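Local coordinates for protein putative prolyl-tRNA synthetase (Leishmania major, PDB 5XIL) that probably joins L-proline to tRNA(Pro) at the cost of ATP, as a class II aminoacyl-tRNA synthetase whose catalytic, anticodon-binding and C-terminal domains make up this chain, at residues P130-M135 with C163-A168; E170-V175 with S230-Q235; A364-A369 with V381-Q386; L354-G359 with L368-R373; K47-F52 with A183-Q188. All blocks are in the same frame, centred on the assembly; numbering follows the deposited sequence. Where two conformers were deposited one is given.

Interaction 1 of 5, residues P130-M135 with C163-A168; sequences PVRLNM and CAWAKA
Arg-132 reaches past Cys-163 and ends against the indole of Trp-165. Its CB lies 3.7 Å from Cys-163 SG. CG stays close to the same sulfur and stands anti to the carbonyl carbon (chi1 -56°). CD lies 3.8 Å from Trp-165 CZ2. The bend at chi3 then carries NE to 3.4 Å from Trp-165 CZ2. CZ also faces this rim, with CZ2 over one face of the guanidinium. The two planes are 48° apart, so the groups are inclined and not stacked flat. At the tip, NH1 comes within 3.8 Å of Trp-165 CH2. NE and NH2 both turn to Glu-174 OE2, NH2 in a salt bridge. The same carboxylate takes a hydrogen bond from Trp-165 NE1, so Glu-174 ties the arginine and the indole together.

The backbones behind these side chains are antiparallel strands of the class II synthetase core. They are consistent with the strand-loop-strand of motif 2 in this class. Val-131 and Ala-164 form a hydrogen-bonded pair. Val-131 N donates to Ala-164 O at 2.9 Å, and Ala-164 N returns a bond of similar length to Val-131 O. Arg-132 and Cys-163 are the next pair, non-hydrogen-bonded, with their side chains on the face covered by helix 168-189. Val-131 and Ala-164 point to the other face, where Val-131 touches Tyr-119 of helix 111-122. Just before the strand, Pro-130 follows a cis peptide bond. Its CB makes a CH-pi contact over the six-membered ring of Trp-165, 3.9 Å from the centroid and 21° off the normal.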
# COMPACT_ATOMS: atom_id res chain seq x y z
N PRO A 130 7.24 4.54 23.29
CA PRO A 130 6.99 3.19 22.72
C PRO A 130 7.65 2.94 21.36
O PRO A 130 7.95 3.88 20.61
CB PRO A 130 5.47 3.19 22.60
CG PRO A 130 5.14 4.60 22.27
CD PRO A 130 6.05 5.41 23.17
N VAL A 131 7.93 1.68 21.04
CA VAL A 131 8.37 1.30 19.70
C VAL A 131 7.11 0.71 19.07
O VAL A 131 6.56 -0.24 19.63
CB VAL A 131 9.50 0.26 19.74
CG1 VAL A 131 9.87 -0.31 18.36
CG2 VAL A 131 10.75 0.92 20.32
N ARG A 132 6.62 1.29 17.95
CA ARG A 132 5.35 0.81 17.37
C ARG A 132 5.53 0.71 15.86
O ARG A 132 5.61 1.73 15.15
CB ARG A 132 4.23 1.80 17.66
CG ARG A 132 4.03 2.11 19.14
CD ARG A 132 3.11 3.27 19.36
NE ARG A 132 1.76 2.83 19.13
CZ ARG A 132 0.75 3.69 19.08
NH1 ARG A 132 0.99 4.99 19.29
NH2 ARG A 132 -0.47 3.24 18.91
N LEU A 133 5.64 -0.51 15.40
CA LEU A 133 6.03 -0.81 14.01
C LEU A 133 5.08 -1.82 13.35
O LEU A 133 4.63 -2.77 14.00
CB LEU A 133 7.46 -1.32 13.94
CG LEU A 133 8.56 -0.32 14.46
CD1 LEU A 133 9.90 -0.98 14.56
CD2 LEU A 133 8.63 0.95 13.66
N ASN A 134 4.78 -1.59 12.07
CA ASN A 134 3.95 -2.40 11.28
C ASN A 134 4.63 -2.70 9.98
O ASN A 134 5.37 -1.87 9.42
CB ASN A 134 2.64 -1.63 11.01
CG ASN A 134 1.69 -2.39 10.13
OD1 ASN A 134 1.25 -3.47 10.51
ND2 ASN A 134 1.42 -1.88 8.92
N MET A 135 4.32 -3.86 9.44
CA MET A 135 4.81 -4.28 8.14
C MET A 135 3.68 -4.89 7.33
O MET A 135 2.85 -5.60 7.89
CB MET A 135 5.84 -5.37 8.35
CG MET A 135 7.08 -4.91 9.02
SD MET A 135 8.23 -6.31 9.24
CE MET A 135 7.30 -7.31 10.37
N CYS A 163 4.48 -3.94 18.91
CA CYS A 163 4.70 -2.76 19.72
C CYS A 163 5.28 -3.14 21.10
O CYS A 163 5.05 -4.21 21.62
CB CYS A 163 3.37 -2.00 19.88
SG CYS A 163 2.67 -1.51 18.22
N ALA A 164 5.98 -2.17 21.69
CA ALA A 164 6.59 -2.30 23.02
C ALA A 164 6.36 -0.98 23.71
O ALA A 164 6.69 0.09 23.15
CB ALA A 164 8.08 -2.52 22.86
N TRP A 165 5.81 -1.03 24.90
CA TRP A 165 5.44 0.14 25.67
C TRP A 165 6.15 0.08 27.06
O TRP A 165 6.42 -0.99 27.55
CB TRP A 165 3.94 0.15 25.93
CG TRP A 165 3.08 0.26 24.73
CD1 TRP A 165 2.70 -0.75 23.88
CD2 TRP A 165 2.52 1.46 24.22
NE1 TRP A 165 1.90 -0.21 22.87
CE2 TRP A 165 1.78 1.13 23.06
CE3 TRP A 165 2.53 2.79 24.66
CZ2 TRP A 165 1.03 2.11 22.34
CZ3 TRP A 165 1.86 3.76 23.91
CH2 TRP A 165 1.13 3.41 22.75
N ALA A 166 6.27 1.22 27.70
CA ALA A 166 6.76 1.33 29.09
C ALA A 166 5.82 0.73 30.15
O ALA A 166 6.32 0.04 31.05
CB ALA A 166 7.10 2.81 29.43
N LYS A 167 4.51 0.95 30.02
CA LYS A 167 3.51 0.48 30.98
C LYS A 167 2.56 -0.57 30.42
O LYS A 167 2.17 -0.52 29.27
CB LYS A 167 2.63 1.62 31.53
CG LYS A 167 3.36 2.77 32.22
CD LYS A 167 2.51 3.44 33.31
CE LYS A 167 1.11 3.84 32.85
NZ LYS A 167 1.13 4.98 31.90
N ALA A 168 2.10 -1.44 31.30
CA ALA A 168 1.13 -2.48 30.95
C ALA A 168 -0.17 -1.92 30.44
O ALA A 168 -0.77 -2.46 29.52
CB ALA A 168 0.85 -3.34 32.17

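Interaction 2 of 5, residues E170-V175 with S230-Q235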
# COMPACT_ATOMS: atom_id res chain seq x y z
N GLU A 170 -0.81 0.77 28.79
CA GLU A 170 -0.67 1.28 27.47
C GLU A 170 -0.78 0.15 26.44
O GLU A 170 -1.44 0.29 25.39
CB GLU A 170 0.69 1.91 27.30
CG GLU A 170 0.85 3.14 28.23
CD GLU A 170 2.27 3.70 28.25
OE1 GLU A 170 3.32 2.95 28.23
OE2 GLU A 170 2.32 4.93 28.24
N CYS A 171 -0.07 -0.92 26.75
CA CYS A 171 0.02 -2.09 25.88
C CYS A 171 -1.39 -2.72 25.74
O CYS A 171 -1.85 -2.93 24.62
CB CYS A 171 1.03 -3.05 26.46
SG CYS A 171 1.24 -4.60 25.55
N ALA A 172 -2.09 -2.93 26.87
CA ALA A 172 -3.44 -3.50 26.90
C ALA A 172 -4.43 -2.67 26.15
O ALA A 172 -5.32 -3.21 25.46
CB ALA A 172 -3.96 -3.72 28.31
N LYS A 173 -4.31 -1.36 26.28
CA LYS A 173 -5.22 -0.46 25.61
C LYS A 173 -5.05 -0.56 24.08
O LYS A 173 -6.04 -0.64 23.38
CB LYS A 173 -5.04 0.97 26.09
CG LYS A 173 -5.71 2.07 25.27
CD LYS A 173 -5.54 3.38 26.05
CE LYS A 173 -6.23 4.57 25.39
NZ LYS A 173 -5.63 4.73 24.04
N GLU A 174 -3.81 -0.65 23.60
CA GLU A 174 -3.57 -0.71 22.15
C GLU A 174 -4.05 -2.04 21.56
O GLU A 174 -4.52 -2.10 20.42
CB GLU A 174 -2.11 -0.53 21.86
CG GLU A 174 -1.81 -0.38 20.36
CD GLU A 174 -0.34 -0.25 20.05
OE1 GLU A 174 0.52 -0.99 20.63
OE2 GLU A 174 -0.04 0.59 19.18
N VAL A 175 -3.85 -3.11 22.33
CA VAL A 175 -4.34 -4.44 21.96
C VAL A 175 -5.80 -4.39 21.51
O VAL A 175 -6.17 -4.91 20.45
CB VAL A 175 -4.17 -5.43 23.11
CG1 VAL A 175 -5.02 -6.66 22.87
CG2 VAL A 175 -2.71 -5.87 23.23
N SER A 230 -5.25 -10.10 18.01
CA SER A 230 -4.39 -9.11 18.63
C SER A 230 -3.93 -9.64 20.00
O SER A 230 -4.79 -9.91 20.86
CB SER A 230 -5.18 -7.79 18.80
OG SER A 230 -4.37 -6.73 19.36
N HIS A 231 -2.59 -9.76 20.19
CA HIS A 231 -2.03 -10.52 21.32
C HIS A 231 -1.38 -9.51 22.31
O HIS A 231 -0.64 -8.66 21.90
CB HIS A 231 -0.92 -11.44 20.82
CG HIS A 231 -1.32 -12.28 19.68
ND1 HIS A 231 -2.25 -13.27 19.80
CD2 HIS A 231 -0.90 -12.31 18.39
CE1 HIS A 231 -2.40 -13.88 18.65
NE2 HIS A 231 -1.60 -13.30 17.77
N ASN A 232 -1.69 -9.64 23.61
CA ASN A 232 -0.91 -9.03 24.65
C ASN A 232 0.19 -10.02 25.07
O ASN A 232 -0.11 -11.09 25.62
CB ASN A 232 -1.82 -8.67 25.79
CG ASN A 232 -1.10 -7.82 26.81
OD1 ASN A 232 0.06 -8.01 27.00
ND2 ASN A 232 -1.80 -6.88 27.44
N LEU A 233 1.44 -9.72 24.69
CA LEU A 233 2.54 -10.59 24.91
C LEU A 233 3.16 -10.35 26.31
O LEU A 233 4.08 -11.02 26.63
CB LEU A 233 3.64 -10.43 23.85
CG LEU A 233 3.16 -10.47 22.40
CD1 LEU A 233 4.22 -10.18 21.41
CD2 LEU A 233 2.53 -11.82 22.17
N GLY A 234 2.62 -9.45 27.10
CA GLY A 234 3.25 -8.99 28.35
C GLY A 234 4.74 -8.71 28.28
O GLY A 234 5.26 -8.14 27.32
N GLN A 235 5.47 -9.27 29.27
CA GLN A 235 6.92 -9.13 29.31
C GLN A 235 7.65 -10.39 28.87
O GLN A 235 8.88 -10.48 28.95
CB GLN A 235 7.33 -8.76 30.74
CG GLN A 235 6.82 -7.41 31.15
CD GLN A 235 7.09 -7.08 32.61
OE1 GLN A 235 6.81 -7.88 33.46
NE2 GLN A 235 7.53 -5.88 32.88
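Ser-230 opens the strand side of the contact with a hydrogen bond from OG to Val-175 O, 2.8 Å long. The hydroxyl lies in the carbonyl plane, on a lone pair, at a C=O...O angle of 115°. It can reach there because OG stands anti to the serine N (chi1 -178°). Val-175 CG1 packs on the hydroxyl, 3.6 Å from Ser-230 OG.

His-231 turns its side chain away from the helix, and its ND1 bonds to Thr-211. Its backbone still takes part: Val-175 CG2 rests 3.7 Å from His-231 O. The same methyl group also lies 3.9 Å from Asn-232 CB.

Asn-232 carries its amide alongside the helix, by Cys-171 and Ala-172. OD1 is 3.9 Å from Cys-171 SG, a packing contact. ND2 comes 3.8 Å from Ala-172 CA and is hydrogen-bonded to Tyr-210 OH. OD1 also accepts from Gly-234 N at 2.9 Å, which makes an Asx turn. With ND2 and OD1 both engaged, the amide is fixed in rotation.

Leu-233 and Gly-234 both face Gln-259 and form a classic beta bulge. Gly-234 has a positive phi, which glycine adopts readily. Gln-235 is the N-cap of helix 236-241, and its NE2 bonds to Ile-256 O.

Helix 168-189 packs on the class II core sheet. Its segment 170-175 runs nearly antiparallel to strand segment 230-234, with axes 8.3 Å apart. Strand 210-218 supplies Tyr-210 and Thr-212 next to the contact, and strand 253-265 adds Trp-258 and Asn-260 against Cys-171 and Val-175.

Interaction 3 of 5, residues A364-A369 with V381-Q386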
# COMPACT_ATOMS: atom_id res chain seq x y z
N ALA A 364 -35.70 6.85 -23.31
CA ALA A 364 -36.82 7.75 -23.62
C ALA A 364 -37.44 8.34 -22.37
O ALA A 364 -37.81 9.53 -22.33
CB ALA A 364 -37.86 7.00 -24.39
N GLU A 365 -37.56 7.53 -21.33
CA GLU A 365 -38.09 7.99 -20.06
C GLU A 365 -37.09 8.57 -19.07
O GLU A 365 -37.50 9.00 -17.99
CB GLU A 365 -38.90 6.86 -19.37
CG GLU A 365 -40.02 6.24 -20.15
CD GLU A 365 -41.22 7.17 -20.37
OE1 GLU A 365 -41.34 8.23 -19.69
OE2 GLU A 365 -42.05 6.80 -21.21
N ARG A 366 -35.81 8.61 -19.43
CA ARG A 366 -34.80 9.13 -18.51
C ARG A 366 -35.08 8.43 -17.19
O ARG A 366 -35.41 9.06 -16.18
CB ARG A 366 -34.93 10.64 -18.35
CG ARG A 366 -34.49 11.43 -19.57
CD ARG A 366 -33.10 11.00 -20.03
NE ARG A 366 -32.05 11.56 -19.17
CZ ARG A 366 -30.79 11.72 -19.56
NH1 ARG A 366 -30.42 11.38 -20.78
NH2 ARG A 366 -29.90 12.23 -18.71
N SER A 367 -34.95 7.11 -17.21
CA SER A 367 -35.24 6.27 -16.05
C SER A 367 -34.50 4.94 -16.14
O SER A 367 -34.80 4.10 -16.98
CB SER A 367 -36.72 5.96 -15.94
OG SER A 367 -37.02 5.15 -14.78
N LEU A 368 -33.56 4.74 -15.21
CA LEU A 368 -32.64 3.59 -15.31
C LEU A 368 -33.23 2.41 -14.61
O LEU A 368 -33.71 2.54 -13.52
CB LEU A 368 -31.32 3.96 -14.61
CG LEU A 368 -30.64 5.26 -15.09
CD1 LEU A 368 -29.38 5.48 -14.31
CD2 LEU A 368 -30.40 5.18 -16.59
N ALA A 369 -33.20 1.25 -15.23
CA ALA A 369 -33.61 0.04 -14.59
C ALA A 369 -32.39 -0.57 -13.87
O ALA A 369 -31.43 -0.93 -14.53
CB ALA A 369 -34.09 -0.94 -15.62
N VAL A 381 -34.42 4.19 -11.33
CA VAL A 381 -33.74 5.36 -10.82
C VAL A 381 -33.73 6.44 -11.89
O VAL A 381 -33.26 6.21 -13.00
CB VAL A 381 -32.30 5.03 -10.41
CG1 VAL A 381 -31.58 6.30 -9.99
CG2 VAL A 381 -32.31 4.01 -9.28
N ALA A 382 -34.19 7.63 -11.52
CA ALA A 382 -34.26 8.77 -12.48
C ALA A 382 -32.88 9.12 -12.99
O ALA A 382 -31.87 9.15 -12.22
CB ALA A 382 -34.90 9.99 -11.78
N TRP A 383 -32.78 9.40 -14.30
CA TRP A 383 -31.56 9.78 -14.90
C TRP A 383 -31.53 11.26 -15.12
O TRP A 383 -32.19 11.77 -16.05
CB TRP A 383 -31.35 9.03 -16.18
CG TRP A 383 -30.01 9.22 -16.78
CD1 TRP A 383 -28.95 9.91 -16.27
CD2 TRP A 383 -29.57 8.69 -18.01
NE1 TRP A 383 -27.89 9.86 -17.12
CE2 TRP A 383 -28.23 9.07 -18.17
CE3 TRP A 383 -30.17 7.91 -18.97
CZ2 TRP A 383 -27.49 8.76 -19.31
CZ3 TRP A 383 -29.44 7.54 -20.07
CH2 TRP A 383 -28.11 7.98 -20.24
N ASP A 384 -30.80 11.93 -14.25
CA ASP A 384 -30.76 13.38 -14.14
C ASP A 384 -29.55 13.76 -13.28
O ASP A 384 -28.66 12.91 -13.04
CB ASP A 384 -32.11 13.94 -13.60
CG ASP A 384 -32.50 13.36 -12.23
OD1 ASP A 384 -31.62 13.11 -11.35
OD2 ASP A 384 -33.68 13.16 -12.05
N ALA A 385 -29.47 15.03 -12.86
CA ALA A 385 -28.39 15.57 -12.05
C ALA A 385 -28.17 14.82 -10.70
O ALA A 385 -27.09 14.90 -10.10
CB ALA A 385 -28.62 17.05 -11.76
N GLN A 386 -29.20 14.18 -10.22
CA GLN A 386 -29.18 13.52 -8.91
C GLN A 386 -28.76 12.06 -8.99
O GLN A 386 -28.60 11.41 -7.94
CB GLN A 386 -30.55 13.55 -8.27
CG GLN A 386 -30.86 14.85 -7.59
CD GLN A 386 -31.18 15.94 -8.59
OE1 GLN A 386 -32.02 15.75 -9.49
NE2 GLN A 386 -30.54 17.08 -8.45
O HOH W 1 -32.97 13.76 -17.52
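Arg-366 lays its guanidinium flat on the indole of Trp-383. The planes are 12° apart, and CZ lies 3.8 Å from the centroid of the five-membered ring of Trp-383, a cation-pi stack. The two residues flank a beta hairpin of the anticodon-binding domain, made by strands 367-372 and 378-382. Arg-366 follows helix 360-365 with positive phi, in a Schellman motif. Its chain folds back at chi2 (-51°) and chi3, which returns the guanidinium over the ring. NE then donates to Trp-383 O at 3.1 Å, from above the carbonyl plane. A water also donates to this oxygen. Trp-383 N donates to Arg-366 O at 3.3 Å, again from above the plane. Trp-383 NE1 turns elsewhere, to Glu-322 of helix 306-325.

Leu-368 reaches the same indole obliquely, with CD2 3.6 Å from Trp-383 CE3. Leu-319 of helix 306-325 packs on both residues. In the hairpin itself, Leu-368 and Val-381 form a hydrogen-bonded pair, joined by N-H...O bonds in both directions. Ser-367 and Ala-382 follow as a non-hydrogen-bonded pair, with side chains on the opposite face. Beyond the strand, Asp-384 OD1 accepts from Gln-386 N at 2.9 Å, a capping bond met on the anti side of OD1.

Interaction 4 of 5, residues L354-G359 with L368-R373; sequences LRVELG and LAVAVR
Leu-354 CD2 sits between two valines of the partner strand, 3.9 Å from Val-370 CG1 and 4.0 Å from Val-372 CG2. With CG anti to its carbonyl carbon (chi1 -65°), the leucine lies alongside Val-372 and points the same way. Further along this face, Val-356 CG2 meets Val-370 CG2 at 4.2 Å, and its CG1 touches Leu-368 CB. Helix 387-412 covers the leucine end with Leu-394 and Leu-395. Leu-319 of helix 306-325 packs on Val-356.

The backbone between the faces is an antiparallel pairing inside the five-stranded mixed sheet of the anticodon-binding domain. Arg-355 and Ala-371 exchange two hydrogen bonds. Glu-357 N donates to Ala-369 O at 3.0 Å. The return bond is missing: Glu-357 O and Ala-369 N are 3.8 Å apart, and both are buried without a partner in the model.

The opposite face carries the charged groups, with Ala-369 and Ala-371 among them. Arg-355 and Glu-357, two apart on one strand, form a salt bridge, with NE and NH2 each 2.9 Å from Glu-357 OE2. Both reach that one oxygen from the same face of the carboxylate. Ala-371 CB lies over a face of the guanidinium, 3.6 Å from Arg-355 NH2. Phe-344 adds a cation-pi contact to Arg-355. Glu-357 OE1 forms a salt bridge with Arg-378. Two arginines thus share one largely buried carboxylate, which probably keeps Glu-357 ionised.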
# COMPACT_ATOMS: atom_id res chain seq x y z
N LEU A 354 -24.58 -3.61 -8.41
CA LEU A 354 -25.73 -3.04 -9.14
C LEU A 354 -25.53 -3.23 -10.60
O LEU A 354 -24.39 -3.07 -11.14
CB LEU A 354 -25.87 -1.56 -8.86
CG LEU A 354 -26.21 -1.09 -7.45
CD1 LEU A 354 -26.20 0.40 -7.32
CD2 LEU A 354 -27.49 -1.74 -6.98
N ARG A 355 -26.59 -3.61 -11.31
CA ARG A 355 -26.55 -3.67 -12.71
C ARG A 355 -27.61 -2.67 -13.27
O ARG A 355 -28.73 -2.67 -12.80
CB ARG A 355 -26.92 -5.02 -13.21
CG ARG A 355 -27.16 -5.04 -14.74
CD ARG A 355 -27.51 -6.41 -15.27
NE ARG A 355 -28.83 -6.90 -14.91
CZ ARG A 355 -29.07 -8.05 -14.30
NH1 ARG A 355 -28.06 -8.81 -13.84
NH2 ARG A 355 -30.33 -8.43 -14.07
N VAL A 356 -27.20 -1.85 -14.23
CA VAL A 356 -28.07 -0.89 -14.92
C VAL A 356 -28.28 -1.46 -16.30
O VAL A 356 -27.33 -1.70 -17.01
CB VAL A 356 -27.47 0.54 -15.03
CG1 VAL A 356 -28.35 1.38 -15.99
CG2 VAL A 356 -27.34 1.24 -13.73
N GLU A 357 -29.53 -1.69 -16.66
CA GLU A 357 -29.93 -2.19 -17.94
C GLU A 357 -30.51 -0.98 -18.68
O GLU A 357 -31.46 -0.37 -18.18
CB GLU A 357 -31.00 -3.27 -17.75
CG GLU A 357 -30.64 -4.35 -16.75
CD GLU A 357 -31.77 -5.30 -16.34
OE1 GLU A 357 -32.86 -5.25 -16.98
OE2 GLU A 357 -31.57 -6.11 -15.40
N LEU A 358 -29.85 -0.56 -19.76
CA LEU A 358 -30.15 0.71 -20.42
C LEU A 358 -30.65 0.35 -21.83
O LEU A 358 -29.91 -0.16 -22.71
CB LEU A 358 -28.94 1.61 -20.45
CG LEU A 358 -29.13 3.10 -20.53
CD1 LEU A 358 -27.82 3.85 -20.57
CD2 LEU A 358 -29.87 3.52 -21.76
N GLY A 359 -31.95 0.45 -21.97
CA GLY A 359 -32.59 0.24 -23.25
C GLY A 359 -33.35 1.45 -23.81
O GLY A 359 -33.34 2.57 -23.26
N LEU A 368 -33.56 4.74 -15.21
CA LEU A 368 -32.64 3.59 -15.31
C LEU A 368 -33.23 2.41 -14.61
O LEU A 368 -33.71 2.54 -13.52
CB LEU A 368 -31.32 3.96 -14.61
CG LEU A 368 -30.64 5.26 -15.09
CD1 LEU A 368 -29.38 5.48 -14.31
CD2 LEU A 368 -30.40 5.18 -16.59
N ALA A 369 -33.20 1.25 -15.23
CA ALA A 369 -33.61 0.04 -14.59
C ALA A 369 -32.39 -0.57 -13.87
O ALA A 369 -31.43 -0.93 -14.53
CB ALA A 369 -34.09 -0.94 -15.62
N VAL A 370 -32.50 -0.74 -12.58
CA VAL A 370 -31.37 -1.12 -11.73
C VAL A 370 -31.74 -2.42 -11.06
O VAL A 370 -32.78 -2.53 -10.47
CB VAL A 370 -31.10 -0.07 -10.67
CG1 VAL A 370 -29.90 -0.49 -9.79
CG2 VAL A 370 -30.81 1.24 -11.31
N ALA A 371 -30.90 -3.42 -11.24
CA ALA A 371 -31.08 -4.70 -10.63
C ALA A 371 -30.06 -4.80 -9.49
O ALA A 371 -28.84 -4.65 -9.77
CB ALA A 371 -30.76 -5.76 -11.67
N VAL A 372 -30.54 -5.02 -8.26
CA VAL A 372 -29.68 -5.14 -7.07
C VAL A 372 -29.27 -6.59 -6.85
O VAL A 372 -30.12 -7.50 -6.74
CB VAL A 372 -30.44 -4.67 -5.82
CG1 VAL A 372 -29.57 -4.67 -4.64
CG2 VAL A 372 -31.02 -3.30 -6.06
N ARG A 373 -27.96 -6.86 -6.92
CA ARG A 373 -27.46 -8.19 -6.90
C ARG A 373 -27.79 -9.00 -5.59
O ARG A 373 -28.19 -10.18 -5.66
CB ARG A 373 -25.96 -8.20 -7.13
CG ARG A 373 -25.29 -9.58 -7.03
CD ARG A 373 -25.70 -10.58 -8.06
NE ARG A 373 -25.02 -11.85 -7.88
CZ ARG A 373 -25.39 -12.80 -7.06
NH1 ARG A 373 -26.56 -12.74 -6.39
NH2 ARG A 373 -24.63 -13.86 -6.96

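Interaction 5 of 5, residues K47-F52 with A183-Q188; sequences KCVQRF and ASVYEQ
Phe-52 pushes its ring edge against the helix of Val-185. CD2 lies 4.0 Å from Val-185 CG2, and the methyl group is in the ring plane. CE2 comes 3.7 Å from Val-185 N and 4.1 Å from Ser-184 CB. Next along the same edge, CZ is 3.6 Å from Gln-188 OE1, which also lies near the ring plane. The ring and the amide stand at 76° to each other. One turn back, Val-49 CG2 meets Val-185 CG1 at 4.2 Å, crossing at about a right angle.

Phe-52 gets there with CG anti to its backbone N (chi1 176°), which sends the ring outward from its helix. The contact is helix-helix packing of the dimer-interface helix 40-60 on helix 168-189 of the class II core. The axes of segments 47-52 and 183-188 come within 10.9 Å and run at 130° to each other. Leu-189 packs on both Val-49 and Phe-52. Ser-184 OG is bonded back to Glu-180 O. Lys-47 and Arg-51 of helix 40-60 form salt bridges with Glu-58 of the second subunit.

No hydrogen bond joins the segments. Cohesion comes from van der Waals packing, probably helped by the slightly positive ring hydrogens facing Gln-188 OE1.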
# COMPACT_ATOMS: atom_id res chain seq x y z
N LYS A 47 -6.40 -4.29 -1.59
CA LYS A 47 -5.98 -2.87 -1.73
C LYS A 47 -6.82 -1.97 -0.81
O LYS A 47 -6.29 -1.10 -0.15
CB LYS A 47 -6.13 -2.44 -3.16
CG LYS A 47 -5.45 -1.16 -3.41
CD LYS A 47 -5.83 -0.71 -4.83
CE LYS A 47 -4.64 -0.09 -5.55
NZ LYS A 47 -5.10 0.45 -6.86
N CYS A 48 -8.11 -2.24 -0.74
CA CYS A 48 -9.08 -1.49 0.06
C CYS A 48 -8.78 -1.65 1.54
O CYS A 48 -8.83 -0.69 2.32
CB CYS A 48 -10.52 -1.91 -0.18
SG CYS A 48 -11.13 -1.37 -1.79
N VAL A 49 -8.47 -2.91 1.90
CA VAL A 49 -8.08 -3.19 3.26
C VAL A 49 -6.81 -2.48 3.67
O VAL A 49 -6.69 -1.87 4.79
CB VAL A 49 -7.96 -4.70 3.52
CG1 VAL A 49 -7.34 -4.98 4.89
CG2 VAL A 49 -9.32 -5.36 3.36
N GLN A 50 -5.84 -2.51 2.77
CA GLN A 50 -4.59 -1.81 3.03
C GLN A 50 -4.81 -0.30 3.28
O GLN A 50 -4.26 0.26 4.20
CB GLN A 50 -3.61 -1.95 1.88
CG GLN A 50 -2.94 -3.26 1.82
CD GLN A 50 -1.94 -3.41 0.66
OE1 GLN A 50 -2.17 -2.93 -0.43
NE2 GLN A 50 -0.88 -4.11 0.90
N ARG A 51 -5.59 0.35 2.44
CA ARG A 51 -5.89 1.75 2.61
C ARG A 51 -6.57 2.05 3.93
O ARG A 51 -6.11 2.92 4.67
CB ARG A 51 -6.69 2.26 1.44
CG ARG A 51 -5.81 2.33 0.20
CD ARG A 51 -6.65 2.64 -1.05
NE ARG A 51 -5.81 2.69 -2.24
CZ ARG A 51 -6.29 2.56 -3.48
NH1 ARG A 51 -7.57 2.40 -3.67
NH2 ARG A 51 -5.48 2.62 -4.53
N PHE A 52 -7.60 1.29 4.25
CA PHE A 52 -8.52 1.54 5.32
C PHE A 52 -7.82 1.21 6.63
O PHE A 52 -7.81 2.01 7.52
CB PHE A 52 -9.78 0.67 5.13
CG PHE A 52 -10.81 0.74 6.23
CD1 PHE A 52 -11.72 1.78 6.29
CD2 PHE A 52 -10.86 -0.23 7.23
CE1 PHE A 52 -12.70 1.82 7.27
CE2 PHE A 52 -11.86 -0.21 8.21
CZ PHE A 52 -12.75 0.83 8.24
N ALA A 183 -12.14 -5.51 13.69
CA ALA A 183 -13.58 -5.62 13.69
C ALA A 183 -14.14 -4.68 12.61
O ALA A 183 -15.11 -5.06 11.92
CB ALA A 183 -14.19 -5.27 15.04
N SER A 184 -13.62 -3.48 12.56
CA SER A 184 -14.08 -2.48 11.60
C SER A 184 -13.80 -2.87 10.17
O SER A 184 -14.61 -2.64 9.29
CB SER A 184 -13.49 -1.12 11.85
OG SER A 184 -13.79 -0.74 13.16
N VAL A 185 -12.65 -3.45 9.90
CA VAL A 185 -12.41 -4.11 8.60
C VAL A 185 -13.55 -5.01 8.17
O VAL A 185 -14.14 -4.81 7.09
CB VAL A 185 -11.05 -4.84 8.51
CG1 VAL A 185 -10.92 -5.62 7.20
CG2 VAL A 185 -9.93 -3.83 8.61
N TYR A 186 -13.88 -5.99 8.99
CA TYR A 186 -14.91 -6.94 8.65
C TYR A 186 -16.27 -6.26 8.53
O TYR A 186 -16.94 -6.42 7.51
CB TYR A 186 -15.01 -8.02 9.74
CG TYR A 186 -13.97 -9.10 9.52
CD1 TYR A 186 -14.16 -10.04 8.50
CD2 TYR A 186 -12.81 -9.20 10.26
CE1 TYR A 186 -13.26 -11.03 8.24
CE2 TYR A 186 -11.87 -10.20 10.02
CZ TYR A 186 -12.13 -11.17 9.05
OH TYR A 186 -11.24 -12.17 8.67
N GLU A 187 -16.60 -5.44 9.50
CA GLU A 187 -17.94 -4.86 9.55
C GLU A 187 -18.19 -3.73 8.50
O GLU A 187 -19.21 -3.76 7.76
CB GLU A 187 -18.27 -4.35 10.96
CG GLU A 187 -18.43 -5.40 12.03
CD GLU A 187 -18.46 -4.84 13.46
OE1 GLU A 187 -17.98 -3.76 13.68
OE2 GLU A 187 -18.88 -5.56 14.40
N GLN A 188 -17.25 -2.79 8.47
CA GLN A 188 -17.41 -1.55 7.72
C GLN A 188 -16.98 -1.73 6.30
O GLN A 188 -17.60 -1.15 5.41
CB GLN A 188 -16.67 -0.41 8.37
CG GLN A 188 -17.23 -0.14 9.72
CD GLN A 188 -16.52 0.97 10.41
OE1 GLN A 188 -15.89 1.86 9.78
NE2 GLN A 188 -16.59 0.95 11.71

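Interactions 1, 2 and 5 share helix 168-189 or the strand leading into it. Interactions 1 and 2 touch through Glu-174, at one end of this helix. Interaction 5 uses its other end, about 21 Å from interaction 2 between centres. Interactions 3 and 4 lie in the anticodon-binding domain, with centres about 54 and 50 Å from that of interaction 1, and share strand 367-372. Interactions 2, 4 and 5 are buried; 1 and 3 are partly buried. The two partly buried contacts both set an arginine against a tryptophan, inclined in interaction 1 and stacked in 3. Interactions 1, 3 and 4 pair strands through backbone bonds; interaction 2 has one hydroxyl bond and interaction 5 none.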